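Local coordinates for protein D-glucosaminate-6-phosphate ammonia lyase (Salmonella typhimurium, PDB 7LCE) that belongs to the selenocysteine synthase-like family of fold-type I enzymes that use pyridoxal phosphate, carried here on a modified lysine, at residues V58-C72 / S220-K234. Residues are numbered along the deposited sequence; the frame is centred on the assembly and turned at random.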
loop_
_atom_site.group_PDB
_atom_site.type_symbol
_atom_site.label_atom_id
_atom_site.label_comp_id
_atom_site.label_asym_id
_atom_site.label_seq_id
_atom_site.Cartn_x
_atom_site.Cartn_y
_atom_site.Cartn_z
ATOM N N VAL A 58 47.855 -17.232 -2.584
ATOM C CA VAL A 58 47.646 -15.825 -2.912
ATOM C C VAL A 58 47.858 -14.948 -1.684
ATOM O O VAL A 58 48.454 -13.866 -1.768
ATOM C CB VAL A 58 46.244 -15.624 -3.519
ATOM C CG1 VAL A 58 45.906 -14.149 -3.615
ATOM C CG2 VAL A 58 46.169 -16.277 -4.892
ATOM N N SER A 59 47.392 -15.408 -0.523
ATOM C CA SER A 59 47.502 -14.614 0.693
ATOM C C SER A 59 48.946 -14.384 1.117
ATOM O O SER A 59 49.219 -13.404 1.817
ATOM C CB SER A 59 46.724 -15.288 1.820
ATOM O OG SER A 59 45.356 -15.405 1.474
ATOM N N ARG A 60 49.875 -15.253 0.709
ATOM C CA ARG A 60 51.279 -15.037 1.047
ATOM C C ARG A 60 51.812 -13.751 0.430
ATOM O O ARG A 60 52.697 -13.107 1.006
ATOM C CB ARG A 60 52.123 -16.236 0.608
ATOM C CG ARG A 60 51.801 -17.509 1.369
ATOM C CD ARG A 60 52.634 -18.685 0.894
ATOM N NE ARG A 60 52.182 -19.933 1.500
ATOM C CZ ARG A 60 52.679 -21.131 1.221
ATOM N NH1 ARG A 60 53.661 -21.284 0.347
ATOM N NH2 ARG A 60 52.175 -22.200 1.830
ATOM N N TYR A 61 51.285 -13.357 -0.729
ATOM C CA TYR A 61 51.750 -12.135 -1.373
ATOM C C TYR A 61 51.065 -10.896 -0.810
ATOM O O TYR A 61 51.646 -9.806 -0.843
ATOM C CB TYR A 61 51.520 -12.213 -2.884
ATOM C CG TYR A 61 52.149 -13.416 -3.547
ATOM C CD1 TYR A 61 53.485 -13.408 -3.927
ATOM C CD2 TYR A 61 51.404 -14.563 -3.799
ATOM C CE1 TYR A 61 54.064 -14.508 -4.535
ATOM C CE2 TYR A 61 51.974 -15.667 -4.406
ATOM C CZ TYR A 61 53.304 -15.633 -4.773
ATOM O OH TYR A 61 53.874 -16.730 -5.378
ATOM N N THR A 62 49.843 -11.037 -0.292
ATOM C CA THR A 62 49.093 -9.902 0.232
ATOM C C THR A 62 49.206 -9.743 1.741
ATOM O O THR A 62 48.963 -8.642 2.248
ATOM C CB THR A 62 47.610 -10.021 -0.136
ATOM O OG1 THR A 62 47.005 -11.060 0.645
ATOM C CG2 THR A 62 47.451 -10.342 -1.612
ATOM N N GLY A 63 49.548 -10.804 2.466
ATOM C CA GLY A 63 49.637 -10.729 3.908
ATOM C C GLY A 63 48.321 -10.842 4.643
ATOM O O GLY A 63 48.295 -10.647 5.864
ATOM N N ALA A 64 47.229 -11.150 3.947
ATOM C CA ALA A 64 45.928 -11.271 4.582
ATOM C C ALA A 64 45.744 -12.673 5.156
ATOM O O ALA A 64 46.576 -13.564 4.973
ATOM C CB ALA A 64 44.814 -10.942 3.590
ATOM N N GLU A 65 44.626 -12.876 5.852
ATOM C CA GLU A 65 44.377 -14.168 6.479
ATOM C C GLU A 65 44.013 -15.225 5.442
ATOM O O GLU A 65 44.522 -16.351 5.493
ATOM C CB GLU A 65 43.280 -14.029 7.533
ATOM C CG GLU A 65 43.593 -12.981 8.592
ATOM C CD GLU A 65 42.462 -12.789 9.583
ATOM O OE1 GLU A 65 41.325 -13.207 9.274
ATOM O OE2 GLU A 65 42.707 -12.206 10.661
ATOM N N ASP A 66 43.138 -14.887 4.497
ATOM C CA ASP A 66 42.716 -15.826 3.467
ATOM C C ASP A 66 42.446 -15.056 2.180
ATOM O O ASP A 66 42.446 -13.821 2.157
ATOM C CB ASP A 66 41.485 -16.627 3.911
ATOM C CG ASP A 66 41.332 -17.942 3.157
ATOM O OD1 ASP A 66 42.149 -18.214 2.251
ATOM O OD2 ASP A 66 40.398 -18.709 3.478
ATOM N N SER A 67 42.220 -15.802 1.101
ATOM C CA SER A 67 41.964 -15.209 -0.204
ATOM C C SER A 67 41.047 -16.124 -1.002
ATOM O O SER A 67 40.920 -17.317 -0.713
ATOM C CB SER A 67 43.265 -14.955 -0.980
ATOM O OG SER A 67 44.094 -14.020 -0.311
ATOM N N TYR A 68 40.402 -15.546 -2.013
ATOM C CA TYR A 68 39.499 -16.285 -2.886
ATOM C C TYR A 68 39.670 -15.770 -4.306
ATOM O O TYR A 68 39.587 -14.562 -4.540
ATOM C CB TYR A 68 38.042 -16.135 -2.434
ATOM C CG TYR A 68 37.036 -16.823 -3.331
ATOM C CD1 TYR A 68 36.979 -18.208 -3.409
ATOM C CD2 TYR A 68 36.134 -16.088 -4.087
ATOM C CE1 TYR A 68 36.060 -18.841 -4.225
ATOM C CE2 TYR A 68 35.210 -16.713 -4.907
ATOM C CZ TYR A 68 35.178 -18.090 -4.971
ATOM O OH TYR A 68 34.258 -18.720 -5.783
ATOM N N ILE A 69 39.894 -16.688 -5.248
ATOM C CA ILE A 69 40.154 -16.335 -6.640
ATOM C C ILE A 69 38.836 -16.247 -7.396
ATOM O O ILE A 69 37.948 -17.092 -7.230
ATOM C CB ILE A 69 41.105 -17.353 -7.298
ATOM C CG1 ILE A 69 42.470 -17.334 -6.614
ATOM C CG2 ILE A 69 41.257 -17.069 -8.784
ATOM C CD1 ILE A 69 43.509 -18.186 -7.314
ATOM N N THR A 70 38.710 -15.217 -8.226
ATOM C CA THR A 70 37.531 -14.962 -9.040
ATOM C C THR A 70 37.938 -14.850 -10.507
ATOM O O THR A 70 39.121 -14.891 -10.855
ATOM C CB THR A 70 36.818 -13.688 -8.579
ATOM O OG1 THR A 70 37.699 -12.568 -8.740
ATOM C CG2 THR A 70 36.411 -13.796 -7.119
ATOM N N SER A 71 36.934 -14.708 -11.378
ATOM C CA SER A 71 37.212 -14.590 -12.807
ATOM C C SER A 71 37.766 -13.216 -13.160
ATOM O O SER A 71 38.553 -13.088 -14.105
ATOM C CB SER A 71 35.948 -14.870 -13.618
ATOM O OG SER A 71 34.955 -13.894 -13.356
ATOM N N CYS A 72 37.364 -12.183 -12.427
ATOM C CA CYS A 72 37.802 -10.823 -12.704
ATOM C C CYS A 72 37.520 -9.967 -11.478
ATOM O O CYS A 72 36.876 -10.407 -10.523
ATOM C CB CYS A 72 37.104 -10.266 -13.947
ATOM S SG CYS A 72 35.306 -10.381 -13.869
ATOM N N SER A 220 41.601 -13.506 -14.615
ATOM C CA SER A 220 41.468 -13.891 -13.217
ATOM C C SER A 220 41.377 -12.637 -12.360
ATOM O O SER A 220 41.667 -11.525 -12.809
ATOM C CB SER A 220 42.647 -14.755 -12.767
ATOM O OG SER A 220 43.865 -14.048 -12.912
ATOM N N GLY A 221 40.970 -12.843 -11.112
ATOM C CA GLY A 221 40.945 -11.820 -10.085
ATOM C C GLY A 221 40.869 -12.522 -8.750
ATOM O O GLY A 221 40.647 -13.733 -8.678
ATOM N N PHE A 222 41.071 -11.761 -7.678
ATOM C CA PHE A 222 41.001 -12.379 -6.363
ATOM C C PHE A 222 40.542 -11.380 -5.313
ATOM O O PHE A 222 40.736 -10.168 -5.447
ATOM C CB PHE A 222 42.349 -13.001 -5.971
ATOM C CG PHE A 222 43.504 -12.040 -5.995
ATOM C CD1 PHE A 222 44.189 -11.791 -7.173
ATOM C CD2 PHE A 222 43.931 -11.417 -4.836
ATOM C CE1 PHE A 222 45.264 -10.921 -7.200
ATOM C CE2 PHE A 222 45.006 -10.546 -4.857
ATOM C CZ PHE A 222 45.673 -10.298 -6.040
ATOM N N ILE A 223 39.905 -11.916 -4.274
ATOM C CA ILE A 223 39.528 -11.176 -3.077
ATOM C C ILE A 223 40.450 -11.618 -1.952
ATOM O O ILE A 223 40.657 -12.821 -1.753
ATOM C CB ILE A 223 38.058 -11.419 -2.702
ATOM C CG1 ILE A 223 37.150 -11.175 -3.911
ATOM C CG2 ILE A 223 37.665 -10.549 -1.520
ATOM C CD1 ILE A 223 35.704 -11.552 -3.675
ATOM N N THR A 224 40.997 -10.655 -1.216
ATOM C CA THR A 224 41.907 -10.940 -0.117
ATOM C C THR A 224 41.492 -10.137 1.110
ATOM O O THR A 224 41.050 -8.989 0.991
ATOM C CB THR A 224 43.363 -10.623 -0.514
ATOM O OG1 THR A 224 44.250 -10.991 0.546
ATOM C CG2 THR A 224 43.538 -9.144 -0.839
ATOM N N GLY A 225 41.615 -10.747 2.284
ATOM C CA GLY A 225 41.191 -10.068 3.499
ATOM C C GLY A 225 41.082 -11.013 4.679
ATOM O O GLY A 225 41.817 -12.002 4.773
ATOM N N ARG A 226 40.157 -10.690 5.583
ATOM C CA ARG A 226 39.997 -11.477 6.795
ATOM C C ARG A 226 39.301 -12.798 6.491
ATOM O O ARG A 226 38.435 -12.881 5.617
ATOM C CB ARG A 226 39.214 -10.690 7.847
ATOM C CG ARG A 226 39.870 -9.368 8.212
ATOM C CD ARG A 226 39.416 -8.861 9.569
ATOM N NE ARG A 226 40.166 -7.680 9.978
ATOM C CZ ARG A 226 41.374 -7.714 10.522
ATOM N NH1 ARG A 226 42.006 -8.858 10.730
ATOM N NH2 ARG A 226 41.965 -6.572 10.864
ATOM N N LYS A 227 39.696 -13.839 7.230
ATOM C CA LYS A 227 39.216 -15.187 6.941
ATOM C C LYS A 227 37.706 -15.315 7.105
ATOM O O LYS A 227 37.067 -16.056 6.351
ATOM C CB LYS A 227 39.933 -16.195 7.838
ATOM C CG LYS A 227 39.821 -17.637 7.368
ATOM C CD LYS A 227 40.639 -18.571 8.248
ATOM C CE LYS A 227 40.666 -19.982 7.682
ATOM N NZ LYS A 227 41.447 -20.908 8.548
ATOM N N THR A 228 37.116 -14.599 8.067
ATOM C CA THR A 228 35.677 -14.718 8.287
ATOM C C THR A 228 34.882 -14.201 7.093
ATOM O O THR A 228 33.837 -14.764 6.747
ATOM C CB THR A 228 35.268 -13.983 9.565
ATOM O OG1 THR A 228 35.655 -12.606 9.476
ATOM C CG2 THR A 228 35.935 -14.611 10.777
ATOM N N TRP A 229 35.358 -13.136 6.446
ATOM C CA TRP A 229 34.649 -12.592 5.294
ATOM C C TRP A 229 35.018 -13.304 4.000
ATOM O O TRP A 229 34.165 -13.461 3.119
ATOM C CB TRP A 229 34.913 -11.090 5.164
ATOM C CG TRP A 229 34.224 -10.283 6.218
ATOM C CD1 TRP A 229 34.810 -9.594 7.239
ATOM C CD2 TRP A 229 32.812 -10.097 6.365
ATOM N NE1 TRP A 229 33.850 -8.982 8.010
ATOM C CE2 TRP A 229 32.615 -9.277 7.494
ATOM C CE3 TRP A 229 31.696 -10.542 5.652
ATOM C CZ2 TRP A 229 31.348 -8.893 7.926
ATOM C CZ3 TRP A 229 30.437 -10.161 6.084
ATOM C CH2 TRP A 229 30.274 -9.345 7.211
ATOM N N ILE A 230 36.278 -13.727 3.858
ATOM C CA ILE A 230 36.659 -14.512 2.688
ATOM C C ILE A 230 35.855 -15.806 2.639
ATOM O O ILE A 230 35.468 -16.276 1.561
ATOM C CB ILE A 230 38.175 -14.781 2.689
ATOM C CG1 ILE A 230 38.948 -13.474 2.515
ATOM C CG2 ILE A 230 38.549 -15.743 1.572
ATOM C CD1 ILE A 230 38.703 -12.798 1.186
ATOM N N ALA A 231 35.580 -16.393 3.807
ATOM C CA ALA A 231 34.737 -17.583 3.862
ATOM C C ALA A 231 33.348 -17.302 3.305
ATOM O O ALA A 231 32.775 -18.137 2.594
ATOM C CB ALA A 231 34.650 -18.094 5.299
ATOM N N ALA A 232 32.793 -16.124 3.606
ATOM C CA ALA A 232 31.500 -15.753 3.040
ATOM C C ALA A 232 31.587 -15.554 1.534
ATOM O O ALA A 232 30.595 -15.755 0.826
ATOM C CB ALA A 232 30.968 -14.490 3.713
ATOM N N CYS A 233 32.756 -15.156 1.026
ATOM C CA CYS A 233 32.939 -15.090 -0.418
ATOM C C CYS A 233 32.935 -16.487 -1.023
ATOM O O CYS A 233 32.264 -16.735 -2.032
ATOM C CB CYS A 233 34.239 -14.362 -0.757
ATOM S SG CYS A 233 34.279 -12.629 -0.255
ATOM N N LYS A 234 33.677 -17.416 -0.411
ATOM C CA LYS A 234 33.705 -18.790 -0.904
ATOM C C LYS A 234 32.308 -19.394 -0.948
ATOM O O LYS A 234 31.996 -20.170 -1.859
ATOM C CB LYS A 234 34.619 -19.644 -0.024
ATOM C CG LYS A 234 36.084 -19.237 -0.065
ATOM C CD LYS A 234 36.937 -20.132 0.824
ATOM C CE LYS A 234 38.408 -19.754 0.737
ATOM N NZ LYS A 234 39.266 -20.616 1.594
#
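Val58 and Thr62 of the helix ending at 62 lie over the Ser67, Ile69, Phe222 and Thr224 side of two paired strands, and here the packing is close. CG1 of Val58 sits over one face of the Phe222 ring, 4.0 Å from its centroid. Thr62 and Thr224 meet tip to tip, OG1 to OG1 at 2.8 Å; with its OG1 anti to the backbone N (chi1 -176°), Thr224 also hydrogen-bonds Ser67 OG, so one buried hydroxyl joins helix and strand. Strand 66-70 is an edge strand, within this chain, of the mixed seven-stranded sheet of the PLP-dependent transferase fold, and runs antiparallel to 221-225. The pairing starts with a classic beta bulge, Glu65 and Asp66 both facing Gly225. On the Asp66, Tyr68 and Ile223 face, helix 227-234 packs with Ile230 CG2 4.1 Å from Tyr68 CB and Lys234 CA over one face of the Tyr68 ring. Lys234, its chain extended, reaches Asp66 OD2 with NZ (2.9 Å) on the syn side, somewhat out of the carboxylate plane, and has a second salt bridge to Glu52. Glu65, Arg226 and Lys227 form the solvent side: Glu65 OE1 accepts Lys227 N through its anti lone pair (2.7 Å).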